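Local coordinates for xylan esterase 1 (Thermoanaerobacterium sp. 'JW/SL YS485', PDB 3FCY), which probably hydrolyses carboxylic esters, removing acetyl groups from xylan, as an alpha/beta hydrolase of carbohydrate esterase family 7, at residues 38-43 with 302-307; 229-234 with 328-333; 294-299 with 321-326. One frame throughout, in Å; residues are numbered along the deposited sequence.

Contact 1 (38-43 with 302-307); sequences REYTGT and PPSTVF
Tyr-40 turns the edge of its ring to the carbonyl of Ser-304, with CD2 3.0 Å from Ser-304 O and the oxygen close to the ring plane. Ser-304 CB stands off the plane, above the rim of the ring on the side opposite Gly-42 N, 3.9 Å from Tyr-40 CE2. CG of Tyr-40 is anti to the backbone N (chi1 178°), which swings the ring across the first turn of helix 303-310, toward Ser-304. One face of that ring is covered from its own chain: Gly-42 N sits 3.4 Å above the ring centre. Further along, Phe-307 receives the backbone of Arg-38, whose N lies over one face of the phenyl ring. The aliphatic part of the arginine follows, Arg-38 CD reaching Phe-307 CE2 at 4.1 Å, while the guanidinium stands steeply to the ring, the planes 75° apart. Leu-34, Leu-37 and Val-294 pack on Phe-307.

In the next shell, Thr-43 OG1 donates to Tyr-40 OH over a short 2.5 Å, and Asp-236 is a second partner of the phenol. Arg-239 makes a cation-pi contact with the Tyr-40 ring and, together with Asp-31, hydrogen-bonds Ser-304 OG. Pro-302 occupies the N-cap position of the helix; Thr-305 OG1 folds back to a lone pair of Pro-302 O at 2.6 Å.

No hydrogen bond links 38-43 to 302-307. The N-terminal loop is laid on the helix by ring-edge contact with a carbonyl and by aliphatic packing on Phe-307. Arg-239 bridges the two, while Asp-236 holds the phenol and Asn-311, just past the helix, binds the carbonyl of Tyr-40.

Contact 2 (229-234 with 328-333); sequences SEYPFL and EPMRGF
Tyr-231 and Glu-328 face each other with their CA atoms 8.2 Å apart, the chain at Tyr-231 taking a positive phi of 31° as it leaves strand 226-230. In this alpha/beta hydrolase fold the contact joins the end of an inner strand of the sheet to the loop that follows His-327, the predicted charge-relay histidine. The tyrosine ring does most of the touching. Glu-328 N sits over one face, nearer margin than centre, 3.9 Å off the Tyr-231 plane, while Tyr-231 CE2 comes within 3.3 Å of Glu-328 O. The phenol oxygen meets the next peptide without bonding to it: Pro-329 N, 3.4 Å from Tyr-231 OH, has no hydrogen to give. Met-330 doubles back at CG and SD, runs antiparallel to the tyrosine side chain and puts its CE 3.5 Å from Tyr-231 CD2. His-327 meets the same ring edge-to-face, so an alanine in place of Tyr-231 would probably leave the histidine and the methionine methyl without their aromatic neighbour and give the 328-330 backbone more freedom to shift.

Beside this, Glu-230 runs extended past Phe-333 with its CG 3.4 Å from Phe-333 CE2; carboxylate and ring planes are 54° apart, and OE2 lies in the ring plane at its edge. Other subunits grip the outer loop: Arg-258 of the third subunit forms a salt bridge with Glu-328 OE1, and Asp-123 of the second subunit takes Gly-332 N. Between the segments a single water, at the edge of the Tyr-231 ring, donates to Glu-230 OE1 and accepts from Met-330 N, each at 2.8 Å.

Contact 3 (294-299 with 321-326); sequences VGLMDQ and VYPDYG
Tyr-322 has Val-294 O at the edge of its ring, near the ring plane, and Phe-333 and Leu-336 of helix 333-342 also pack on this side chain. Its carbonyl is flanked on opposite faces, by Leu-296 N at 3.1 Å from Tyr-322 O and by Tyr-325 N, the closing bond of a type I turn. The Tyr-325 ring makes a cation-pi contact with Arg-258 of the third subunit.

Strands 289-295 and 317-322 run parallel here, the edge pair of a beta-alpha-beta unit. Tyr-322 N gives Val-294 O a nearly straight bond of 2.9 Å (167° at the hydrogen). Beyond the strands Met-297 N reaches Tyr-325 O, also at 2.9 Å. On the valine side of the sheet, Leu-296 CG lies 3.7 Å from Val-321 CG1, a branch set anti to its backbone N (chi1 -178°). Gly-295 has to be bare: a CB there would come 2.4 Å from Tyr-325 O.

Backbone bonds thus pin the two turns together beside Asp-298, whose OD2 bonds His-327 ND1 while OD1 takes Cys-301 N. Such a carboxylate, fixed at both oxygens, is consistent with its predicted part in the charge relay.

Overall arrangement
Contacts 2 and 3 lie side by side at the predicted catalytic end of the sheet, their centres 9 Å apart. Met-330 SD of contact 2 packs 3.4 Å from Tyr-322 CD2 of contact 3, and both contacts meet the third subunit. The predicted Ser-His-Asp triad runs between them: Asp-298 belongs to 294-299 and His-327 falls just between 321-326 and 328-333. The side chain of Asp-298 is about 7 Å from that of Ser-208. Contact 1, centred 13 Å from contact 3 and 15 Å from contact 2, holds none of the triad residues. Its helix connects the two strands of contact 3, Pro-303 CD lies 3.3 Å from Asp-298 O, and Val-306 CG1 reaches Pro-232 CD at 3.7 Å.

Contact 1 (38-43 with 302-307)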
ATOM      1  N   ARG A  38     -32.021  -2.264   5.671  1.00 36.36           N
ATOM      2  CA  ARG A  38     -33.164  -2.211   6.580  1.00 37.04           C
ATOM      3  C   ARG A  38     -34.012  -3.483   6.539  1.00 35.76           C
ATOM      4  O   ARG A  38     -34.616  -3.863   7.539  1.00 35.53           O
ATOM      5  CB  ARG A  38     -34.058  -1.020   6.220  1.00 39.79           C
ATOM      6  CG  ARG A  38     -33.365   0.336   6.180  1.00 42.01           C
ATOM      7  CD  ARG A  38     -33.169   0.909   7.568  1.00 43.54           C
ATOM      8  NE  ARG A  38     -32.732   2.304   7.527  1.00 44.30           N
ATOM      9  CZ  ARG A  38     -32.393   3.008   8.603  1.00 43.47           C
ATOM     10  NH1 ARG A  38     -32.442   2.447   9.803  1.00 41.32           N
ATOM     11  NH2 ARG A  38     -32.001   4.269   8.478  1.00 43.19           N
ATOM     12  N   GLU A  39     -34.052  -4.139   5.382  1.00 35.14           N
ATOM     13  CA  GLU A  39     -34.856  -5.349   5.210  1.00 36.51           C
ATOM     14  C   GLU A  39     -34.071  -6.663   5.253  1.00 35.41           C
ATOM     15  O   GLU A  39     -34.658  -7.737   5.369  1.00 34.92           O
ATOM     16  CB  GLU A  39     -35.606  -5.265   3.882  1.00 39.25           C
ATOM     17  CG  GLU A  39     -36.262  -3.922   3.630  1.00 42.99           C
ATOM     18  CD  GLU A  39     -37.754  -3.947   3.862  1.00 47.32           C
ATOM     19  OE1 GLU A  39     -38.187  -4.174   5.015  1.00 48.37           O
ATOM     20  OE2 GLU A  39     -38.497  -3.741   2.878  1.00 51.63           O
ATOM     21  N   TYR A  40     -32.750  -6.581   5.150  1.00 35.05           N
ATOM     22  CA  TYR A  40     -31.909  -7.774   5.156  1.00 33.79           C
ATOM     23  C   TYR A  40     -31.927  -8.508   6.500  1.00 33.20           C
ATOM     24  O   TYR A  40     -31.666  -7.913   7.548  1.00 31.82           O
ATOM     25  CB  TYR A  40     -30.479  -7.382   4.788  1.00 33.63           C
ATOM     26  CG  TYR A  40     -29.504  -8.531   4.796  1.00 33.13           C
ATOM     27  CD1 TYR A  40     -29.616  -9.577   3.878  1.00 33.74           C
ATOM     28  CD2 TYR A  40     -28.463  -8.572   5.721  1.00 32.12           C
ATOM     29  CE1 TYR A  40     -28.709 -10.635   3.881  1.00 32.00           C
ATOM     30  CE2 TYR A  40     -27.555  -9.623   5.734  1.00 31.52           C
ATOM     31  CZ  TYR A  40     -27.681 -10.647   4.815  1.00 30.94           C
ATOM     32  OH  TYR A  40     -26.775 -11.676   4.829  1.00 28.88           O
ATOM     33  N   THR A  41     -32.220  -9.807   6.463  1.00 32.43           N
ATOM     34  CA  THR A  41     -32.290 -10.608   7.681  1.00 33.12           C
ATOM     35  C   THR A  41     -31.201 -11.673   7.836  1.00 32.01           C
ATOM     36  O   THR A  41     -31.274 -12.508   8.737  1.00 31.74           O
ATOM     37  CB  THR A  41     -33.658 -11.302   7.804  1.00 35.03           C
ATOM     38  OG1 THR A  41     -33.902 -12.079   6.626  1.00 37.52           O
ATOM     39  CG2 THR A  41     -34.772 -10.263   7.962  1.00 36.14           C
ATOM     40  N   GLY A  42     -30.199 -11.661   6.967  1.00 30.97           N
ATOM     41  CA  GLY A  42     -29.129 -12.636   7.101  1.00 30.93           C
ATOM     42  C   GLY A  42     -29.026 -13.684   6.013  1.00 31.52           C
ATOM     43  O   GLY A  42     -29.973 -13.913   5.254  1.00 30.06           O
ATOM     44  N   THR A  43     -27.865 -14.330   5.949  1.00 31.66           N
ATOM     45  CA  THR A  43     -27.607 -15.360   4.949  1.00 31.57           C
ATOM     46  C   THR A  43     -27.067 -16.647   5.564  1.00 31.99           C
ATOM     47  O   THR A  43     -27.388 -17.740   5.102  1.00 32.38           O
ATOM     48  CB  THR A  43     -26.587 -14.868   3.891  1.00 31.85           C
ATOM     49  OG1 THR A  43     -27.059 -13.652   3.296  1.00 31.16           O
ATOM     50  CG2 THR A  43     -26.394 -15.919   2.800  1.00 31.60           C
ATOM     51  N   PRO A 302     -19.092  -5.879   7.719  1.00 28.52           N
ATOM     52  CA  PRO A 302     -20.015  -5.420   6.675  1.00 28.14           C
ATOM     53  C   PRO A 302     -21.350  -4.954   7.246  1.00 27.98           C
ATOM     54  O   PRO A 302     -21.958  -5.642   8.061  1.00 27.06           O
ATOM     55  CB  PRO A 302     -20.164  -6.651   5.789  1.00 28.07           C
ATOM     56  CG  PRO A 302     -18.808  -7.277   5.878  1.00 28.48           C
ATOM     57  CD  PRO A 302     -18.502  -7.182   7.359  1.00 29.58           C
ATOM     58  N   PRO A 303     -21.820  -3.772   6.815  1.00 27.68           N
ATOM     59  CA  PRO A 303     -23.090  -3.213   7.289  1.00 27.80           C
ATOM     60  C   PRO A 303     -24.224  -4.232   7.241  1.00 27.69           C
ATOM     61  O   PRO A 303     -25.043  -4.301   8.157  1.00 28.36           O
ATOM     62  CB  PRO A 303     -23.326  -2.045   6.340  1.00 27.33           C
ATOM     63  CG  PRO A 303     -21.930  -1.584   6.036  1.00 29.39           C
ATOM     64  CD  PRO A 303     -21.197  -2.890   5.812  1.00 27.14           C
ATOM     65  N   SER A 304     -24.261  -5.031   6.179  1.00 27.33           N
ATOM     66  CA  SER A 304     -25.307  -6.039   6.025  1.00 26.37           C
ATOM     67  C   SER A 304     -25.302  -7.081   7.145  1.00 25.82           C
ATOM     68  O   SER A 304     -26.362  -7.538   7.577  1.00 25.48           O
ATOM     69  CB  SER A 304     -25.190  -6.729   4.657  1.00 26.11           C
ATOM     70  OG  SER A 304     -23.918  -7.328   4.472  1.00 27.50           O
ATOM     71  N   THR A 305     -24.120  -7.459   7.625  1.00 25.23           N
ATOM     72  CA  THR A 305     -24.051  -8.444   8.704  1.00 24.39           C
ATOM     73  C   THR A 305     -24.523  -7.815  10.014  1.00 23.73           C
ATOM     74  O   THR A 305     -25.052  -8.500  10.888  1.00 23.43           O
ATOM     75  CB  THR A 305     -22.616  -8.990   8.898  1.00 24.95           C
ATOM     76  OG1 THR A 305     -21.746  -7.927   9.306  1.00 25.09           O
ATOM     77  CG2 THR A 305     -22.105  -9.597   7.603  1.00 25.88           C
ATOM     78  N   VAL A 306     -24.327  -6.507  10.147  1.00 23.91           N
ATOM     79  CA  VAL A 306     -24.755  -5.800  11.350  1.00 24.15           C
ATOM     80  C   VAL A 306     -26.281  -5.672  11.342  1.00 25.52           C
ATOM     81  O   VAL A 306     -26.929  -5.900  12.363  1.00 25.88           O
ATOM     82  CB  VAL A 306     -24.103  -4.398  11.430  1.00 24.24           C
ATOM     83  CG1 VAL A 306     -24.679  -3.603  12.605  1.00 23.82           C
ATOM     84  CG2 VAL A 306     -22.592  -4.548  11.592  1.00 23.02           C
ATOM     85  N   PHE A 307     -26.855  -5.323  10.193  1.00 25.15           N
ATOM     86  CA  PHE A 307     -28.305  -5.197  10.109  1.00 26.86           C
ATOM     87  C   PHE A 307     -28.994  -6.544  10.250  1.00 27.31           C
ATOM     88  O   PHE A 307     -30.127  -6.615  10.717  1.00 27.33           O
ATOM     89  CB  PHE A 307     -28.735  -4.522   8.804  1.00 26.89           C
ATOM     90  CG  PHE A 307     -28.862  -3.030   8.917  1.00 26.61           C
ATOM     91  CD1 PHE A 307     -27.801  -2.198   8.593  1.00 27.24           C
ATOM     92  CD2 PHE A 307     -30.036  -2.460   9.401  1.00 27.90           C
ATOM     93  CE1 PHE A 307     -27.903  -0.816   8.748  1.00 28.13           C
ATOM     94  CE2 PHE A 307     -30.147  -1.077   9.562  1.00 28.23           C
ATOM     95  CZ  PHE A 307     -29.078  -0.256   9.234  1.00 26.27           C
TER

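Contact 2 (229-234 with 328-333)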
ATOM      1  N   SER A 229     -24.598  -2.471  21.369  1.00 21.94           N
ATOM      2  CA  SER A 229     -23.772  -3.252  20.457  1.00 22.45           C
ATOM      3  C   SER A 229     -23.271  -2.378  19.314  1.00 22.32           C
ATOM      4  O   SER A 229     -24.033  -1.997  18.420  1.00 21.41           O
ATOM      5  CB  SER A 229     -24.583  -4.427  19.911  1.00 21.59           C
ATOM      6  OG  SER A 229     -23.785  -5.274  19.110  1.00 22.79           O
ATOM      7  N   GLU A 230     -21.982  -2.064  19.353  1.00 22.70           N
ATOM      8  CA  GLU A 230     -21.354  -1.222  18.345  1.00 22.97           C
ATOM      9  C   GLU A 230     -20.694  -2.046  17.248  1.00 23.65           C
ATOM     10  O   GLU A 230     -19.810  -2.856  17.521  1.00 24.04           O
ATOM     11  CB  GLU A 230     -20.332  -0.308  19.019  1.00 23.28           C
ATOM     12  CG  GLU A 230     -20.971   0.615  20.039  1.00 27.08           C
ATOM     13  CD  GLU A 230     -19.975   1.467  20.791  1.00 28.30           C
ATOM     14  OE1 GLU A 230     -19.158   2.153  20.144  1.00 30.18           O
ATOM     15  OE2 GLU A 230     -20.019   1.462  22.036  1.00 28.38           O
ATOM     16  N   TYR A 231     -21.124  -1.820  16.007  1.00 24.56           N
ATOM     17  CA  TYR A 231     -20.603  -2.547  14.847  1.00 25.06           C
ATOM     18  C   TYR A 231     -20.178  -3.958  15.236  1.00 24.51           C
ATOM     19  O   TYR A 231     -18.999  -4.313  15.168  1.00 24.01           O
ATOM     20  CB  TYR A 231     -19.438  -1.776  14.196  1.00 24.16           C
ATOM     21  CG  TYR A 231     -18.438  -1.125  15.136  1.00 25.54           C
ATOM     22  CD1 TYR A 231     -17.180  -1.689  15.355  1.00 26.02           C
ATOM     23  CD2 TYR A 231     -18.725   0.092  15.753  1.00 24.32           C
ATOM     24  CE1 TYR A 231     -16.228  -1.049  16.159  1.00 26.72           C
ATOM     25  CE2 TYR A 231     -17.785   0.737  16.558  1.00 27.44           C
ATOM     26  CZ  TYR A 231     -16.538   0.165  16.755  1.00 27.14           C
ATOM     27  OH  TYR A 231     -15.608   0.811  17.537  1.00 28.78           O
ATOM     28  N   PRO A 232     -21.155  -4.790  15.635  1.00 24.26           N
ATOM     29  CA  PRO A 232     -20.924  -6.176  16.054  1.00 23.72           C
ATOM     30  C   PRO A 232     -20.204  -7.094  15.072  1.00 23.99           C
ATOM     31  O   PRO A 232     -20.432  -7.061  13.862  1.00 22.89           O
ATOM     32  CB  PRO A 232     -22.329  -6.675  16.394  1.00 24.24           C
ATOM     33  CG  PRO A 232     -23.209  -5.870  15.473  1.00 23.71           C
ATOM     34  CD  PRO A 232     -22.599  -4.494  15.582  1.00 24.14           C
ATOM     35  N   PHE A 233     -19.325  -7.907  15.642  1.00 23.83           N
ATOM     36  CA  PHE A 233     -18.518  -8.898  14.939  1.00 23.76           C
ATOM     37  C   PHE A 233     -19.197 -10.228  15.296  1.00 23.60           C
ATOM     38  O   PHE A 233     -20.014 -10.265  16.218  1.00 25.36           O
ATOM     39  CB  PHE A 233     -17.095  -8.833  15.510  1.00 24.37           C
ATOM     40  CG  PHE A 233     -16.121  -9.819  14.915  1.00 27.24           C
ATOM     41  CD1 PHE A 233     -15.855  -9.833  13.550  1.00 26.03           C
ATOM     42  CD2 PHE A 233     -15.394 -10.673  15.747  1.00 27.59           C
ATOM     43  CE1 PHE A 233     -14.875 -10.677  13.023  1.00 25.92           C
ATOM     44  CE2 PHE A 233     -14.415 -11.517  15.232  1.00 27.35           C
ATOM     45  CZ  PHE A 233     -14.155 -11.518  13.865  1.00 27.46           C
ATOM     46  N   LEU A 234     -18.878 -11.297  14.570  1.00 23.36           N
ATOM     47  CA  LEU A 234     -19.449 -12.626  14.830  1.00 23.82           C
ATOM     48  C   LEU A 234     -20.898 -12.776  14.373  1.00 23.85           C
ATOM     49  O   LEU A 234     -21.696 -13.464  15.016  1.00 24.27           O
ATOM     50  CB  LEU A 234     -19.366 -12.962  16.325  1.00 21.10           C
ATOM     51  CG  LEU A 234     -17.988 -12.901  16.991  1.00 22.26           C
ATOM     52  CD1 LEU A 234     -18.152 -13.181  18.480  1.00 19.50           C
ATOM     53  CD2 LEU A 234     -17.035 -13.910  16.347  1.00 20.63           C
ATOM     54  N   GLU A 328     -14.825   1.719  13.581  1.00 25.24           N
ATOM     55  CA  GLU A 328     -14.203   2.641  14.517  1.00 25.38           C
ATOM     56  C   GLU A 328     -15.254   3.332  15.378  1.00 25.00           C
ATOM     57  O   GLU A 328     -16.436   3.323  15.048  1.00 25.55           O
ATOM     58  CB  GLU A 328     -13.483   3.716  13.710  1.00 26.97           C
ATOM     59  CG  GLU A 328     -14.485   4.524  12.872  1.00 24.48           C
ATOM     60  CD  GLU A 328     -13.848   5.518  11.926  1.00 25.57           C
ATOM     61  OE1 GLU A 328     -13.009   6.328  12.374  1.00 27.90           O
ATOM     62  OE2 GLU A 328     -14.204   5.497  10.730  1.00 24.58           O
ATOM     63  N   PRO A 329     -14.827   3.956  16.486  1.00 24.50           N
ATOM     64  CA  PRO A 329     -15.766   4.658  17.364  1.00 25.36           C
ATOM     65  C   PRO A 329     -16.419   5.782  16.556  1.00 25.05           C
ATOM     66  O   PRO A 329     -15.743   6.484  15.804  1.00 24.66           O
ATOM     67  CB  PRO A 329     -14.862   5.201  18.469  1.00 25.37           C
ATOM     68  CG  PRO A 329     -13.764   4.191  18.535  1.00 27.11           C
ATOM     69  CD  PRO A 329     -13.478   3.926  17.077  1.00 24.97           C
ATOM     70  N   MET A 330     -17.725   5.952  16.701  1.00 25.84           N
ATOM     71  CA  MET A 330     -18.432   6.992  15.962  1.00 27.21           C
ATOM     72  C   MET A 330     -18.746   8.192  16.851  1.00 28.67           C
ATOM     73  O   MET A 330     -19.407   8.058  17.882  1.00 26.71           O
ATOM     74  CB  MET A 330     -19.701   6.404  15.346  1.00 28.41           C
ATOM     75  CG  MET A 330     -19.396   5.454  14.179  1.00 29.02           C
ATOM     76  SD  MET A 330     -20.403   3.959  14.153  1.00 31.99           S
ATOM     77  CE  MET A 330     -19.222   2.757  13.486  1.00 29.16           C
ATOM     78  N   ARG A 331     -18.263   9.363  16.442  1.00 27.93           N
ATOM     79  CA  ARG A 331     -18.454  10.581  17.220  1.00 28.97           C
ATOM     80  C   ARG A 331     -19.886  10.805  17.675  1.00 27.14           C
ATOM     81  O   ARG A 331     -20.828  10.768  16.880  1.00 25.43           O
ATOM     82  CB  ARG A 331     -17.952  11.808  16.443  1.00 31.26           C
ATOM     83  CG  ARG A 331     -16.428  11.896  16.329  1.00 34.84           C
ATOM     84  CD  ARG A 331     -16.003  13.177  15.612  1.00 36.71           C
ATOM     85  NE  ARG A 331     -14.583  13.183  15.254  1.00 40.80           N
ATOM     86  CZ  ARG A 331     -13.584  13.336  16.117  1.00 41.92           C
ATOM     87  NH1 ARG A 331     -13.834  13.497  17.410  1.00 43.40           N
ATOM     88  NH2 ARG A 331     -12.329  13.338  15.683  1.00 41.69           N
ATOM     89  N   GLY A 332     -20.033  11.026  18.978  1.00 26.02           N
ATOM     90  CA  GLY A 332     -21.343  11.255  19.550  1.00 24.16           C
ATOM     91  C   GLY A 332     -22.040  10.009  20.063  1.00 24.42           C
ATOM     92  O   GLY A 332     -22.825  10.094  21.010  1.00 23.16           O
ATOM     93  N   PHE A 333     -21.761   8.849  19.471  1.00 22.54           N
ATOM     94  CA  PHE A 333     -22.430   7.629  19.914  1.00 21.61           C
ATOM     95  C   PHE A 333     -22.154   7.280  21.369  1.00 22.45           C
ATOM     96  O   PHE A 333     -23.039   6.790  22.071  1.00 21.36           O
ATOM     97  CB  PHE A 333     -22.054   6.423  19.057  1.00 21.62           C
ATOM     98  CG  PHE A 333     -22.883   5.208  19.363  1.00 21.05           C
ATOM     99  CD1 PHE A 333     -24.187   5.108  18.885  1.00 19.81           C
ATOM    100  CD2 PHE A 333     -22.393   4.207  20.195  1.00 19.71           C
ATOM    101  CE1 PHE A 333     -24.997   4.028  19.235  1.00 20.73           C
ATOM    102  CE2 PHE A 333     -23.193   3.119  20.551  1.00 20.12           C
ATOM    103  CZ  PHE A 333     -24.499   3.031  20.071  1.00 18.69           C
TER
HETATM  104  O   HOH W   1     -19.293   4.030  18.067  1.00 21.64           O

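Contact 3 (294-299 with 321-326)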
ATOM      1  N   VAL A 294     -23.818   1.495  13.340  1.00 23.66           N
ATOM      2  CA  VAL A 294     -23.187   0.864  12.193  1.00 22.96           C
ATOM      3  C   VAL A 294     -22.551   1.899  11.271  1.00 22.77           C
ATOM      4  O   VAL A 294     -23.149   2.932  10.966  1.00 21.75           O
ATOM      5  CB  VAL A 294     -24.229   0.026  11.400  1.00 23.60           C
ATOM      6  CG1 VAL A 294     -25.396   0.911  10.983  1.00 24.04           C
ATOM      7  CG2 VAL A 294     -23.581  -0.620  10.181  1.00 20.46           C
ATOM      8  N   GLY A 295     -21.323   1.620  10.847  1.00 22.60           N
ATOM      9  CA  GLY A 295     -20.624   2.520   9.948  1.00 23.36           C
ATOM     10  C   GLY A 295     -20.789   1.969   8.547  1.00 23.52           C
ATOM     11  O   GLY A 295     -20.451   0.813   8.300  1.00 24.19           O
ATOM     12  N   LEU A 296     -21.301   2.779   7.626  1.00 23.05           N
ATOM     13  CA  LEU A 296     -21.521   2.306   6.265  1.00 23.16           C
ATOM     14  C   LEU A 296     -20.247   2.113   5.440  1.00 24.34           C
ATOM     15  O   LEU A 296     -20.297   1.600   4.324  1.00 24.45           O
ATOM     16  CB  LEU A 296     -22.496   3.237   5.535  1.00 23.60           C
ATOM     17  CG  LEU A 296     -23.903   3.344   6.138  1.00 23.55           C
ATOM     18  CD1 LEU A 296     -24.809   4.079   5.156  1.00 24.28           C
ATOM     19  CD2 LEU A 296     -24.470   1.962   6.438  1.00 23.90           C
ATOM     20  N   MET A 297     -19.108   2.514   5.991  1.00 25.00           N
ATOM     21  CA  MET A 297     -17.831   2.348   5.308  1.00 26.20           C
ATOM     22  C   MET A 297     -17.059   1.191   5.947  1.00 27.32           C
ATOM     23  O   MET A 297     -15.912   0.923   5.590  1.00 24.32           O
ATOM     24  CB  MET A 297     -16.994   3.629   5.412  1.00 28.67           C
ATOM     25  CG  MET A 297     -17.603   4.849   4.725  1.00 31.93           C
ATOM     26  SD  MET A 297     -17.953   4.559   2.980  1.00 39.89           S
ATOM     27  CE  MET A 297     -16.304   4.771   2.274  1.00 38.00           C
ATOM     28  N   ASP A 298     -17.698   0.509   6.895  1.00 26.57           N
ATOM     29  CA  ASP A 298     -17.069  -0.603   7.609  1.00 27.36           C
ATOM     30  C   ASP A 298     -16.960  -1.870   6.769  1.00 28.72           C
ATOM     31  O   ASP A 298     -17.967  -2.519   6.482  1.00 27.62           O
ATOM     32  CB  ASP A 298     -17.860  -0.925   8.883  1.00 27.09           C
ATOM     33  CG  ASP A 298     -17.112  -1.866   9.816  1.00 28.64           C
ATOM     34  OD1 ASP A 298     -16.323  -2.704   9.322  1.00 29.29           O
ATOM     35  OD2 ASP A 298     -17.323  -1.778  11.044  1.00 28.06           O
ATOM     36  N   GLN A 299     -15.737  -2.226   6.382  1.00 28.83           N
ATOM     37  CA  GLN A 299     -15.513  -3.436   5.599  1.00 31.17           C
ATOM     38  C   GLN A 299     -15.063  -4.599   6.485  1.00 29.50           C
ATOM     39  O   GLN A 299     -14.998  -5.742   6.036  1.00 30.75           O
ATOM     40  CB  GLN A 299     -14.488  -3.173   4.489  1.00 33.93           C
ATOM     41  CG  GLN A 299     -15.078  -2.408   3.309  1.00 38.53           C
ATOM     42  CD  GLN A 299     -14.046  -2.031   2.266  1.00 42.30           C
ATOM     43  OE1 GLN A 299     -13.275  -2.872   1.802  1.00 45.06           O
ATOM     44  NE2 GLN A 299     -14.033  -0.760   1.882  1.00 44.32           N
ATOM     45  N   VAL A 321     -26.961   5.085  12.331  1.00 25.03           N
ATOM     46  CA  VAL A 321     -26.184   4.919  11.105  1.00 24.66           C
ATOM     47  C   VAL A 321     -25.197   6.057  10.880  1.00 24.92           C
ATOM     48  O   VAL A 321     -25.569   7.231  10.932  1.00 22.78           O
ATOM     49  CB  VAL A 321     -27.123   4.829   9.877  1.00 26.81           C
ATOM     50  CG1 VAL A 321     -26.312   4.608   8.606  1.00 23.99           C
ATOM     51  CG2 VAL A 321     -28.130   3.706  10.080  1.00 24.42           C
ATOM     52  N   TYR A 322     -23.941   5.696  10.632  1.00 23.60           N
ATOM     53  CA  TYR A 322     -22.873   6.665  10.390  1.00 24.57           C
ATOM     54  C   TYR A 322     -22.289   6.393   9.000  1.00 24.82           C
ATOM     55  O   TYR A 322     -21.361   5.594   8.839  1.00 22.98           O
ATOM     56  CB  TYR A 322     -21.798   6.524  11.472  1.00 24.30           C
ATOM     57  CG  TYR A 322     -22.301   6.910  12.843  1.00 27.04           C
ATOM     58  CD1 TYR A 322     -22.071   8.187  13.354  1.00 26.01           C
ATOM     59  CD2 TYR A 322     -23.058   6.020  13.606  1.00 25.11           C
ATOM     60  CE1 TYR A 322     -22.584   8.573  14.591  1.00 26.44           C
ATOM     61  CE2 TYR A 322     -23.577   6.395  14.840  1.00 26.84           C
ATOM     62  CZ  TYR A 322     -23.335   7.675  15.325  1.00 26.94           C
ATOM     63  OH  TYR A 322     -23.847   8.056  16.542  1.00 28.13           O
ATOM     64  N   PRO A 323     -22.843   7.057   7.974  1.00 24.23           N
ATOM     65  CA  PRO A 323     -22.422   6.915   6.577  1.00 24.34           C
ATOM     66  C   PRO A 323     -20.924   6.995   6.294  1.00 24.48           C
ATOM     67  O   PRO A 323     -20.402   6.218   5.501  1.00 24.79           O
ATOM     68  CB  PRO A 323     -23.197   8.028   5.873  1.00 25.06           C
ATOM     69  CG  PRO A 323     -24.471   8.092   6.670  1.00 24.64           C
ATOM     70  CD  PRO A 323     -23.936   8.041   8.087  1.00 24.51           C
ATOM     71  N   ASP A 324     -20.234   7.916   6.955  1.00 24.10           N
ATOM     72  CA  ASP A 324     -18.809   8.108   6.698  1.00 25.85           C
ATOM     73  C   ASP A 324     -17.851   7.414   7.649  1.00 26.39           C
ATOM     74  O   ASP A 324     -16.648   7.682   7.621  1.00 28.82           O
ATOM     75  CB  ASP A 324     -18.513   9.606   6.675  1.00 25.33           C
ATOM     76  CG  ASP A 324     -19.563  10.379   5.912  1.00 26.24           C
ATOM     77  OD1 ASP A 324     -19.686  10.171   4.686  1.00 27.12           O
ATOM     78  OD2 ASP A 324     -20.281  11.179   6.541  1.00 27.17           O
ATOM     79  N   TYR A 325     -18.366   6.524   8.487  1.00 25.08           N
ATOM     80  CA  TYR A 325     -17.502   5.821   9.424  1.00 25.55           C
ATOM     81  C   TYR A 325     -17.314   4.358   9.067  1.00 24.49           C
ATOM     82  O   TYR A 325     -18.188   3.738   8.456  1.00 21.54           O
ATOM     83  CB  TYR A 325     -18.048   5.926  10.854  1.00 25.72           C
ATOM     84  CG  TYR A 325     -17.814   7.272  11.504  1.00 25.93           C
ATOM     85  CD1 TYR A 325     -18.591   8.381  11.165  1.00 26.25           C
ATOM     86  CD2 TYR A 325     -16.802   7.438  12.452  1.00 25.33           C
ATOM     87  CE1 TYR A 325     -18.364   9.626  11.757  1.00 25.90           C
ATOM     88  CE2 TYR A 325     -16.568   8.673  13.046  1.00 26.06           C
ATOM     89  CZ  TYR A 325     -17.349   9.761  12.697  1.00 25.30           C
ATOM     90  OH  TYR A 325     -17.119  10.975  13.297  1.00 26.67           O
ATOM     91  N   GLY A 326     -16.154   3.825   9.445  1.00 25.01           N
ATOM     92  CA  GLY A 326     -15.844   2.428   9.203  1.00 25.56           C
ATOM     93  C   GLY A 326     -15.863   1.678  10.528  1.00 26.24           C
ATOM     94  O   GLY A 326     -16.707   1.954  11.385  1.00 23.05           O
TER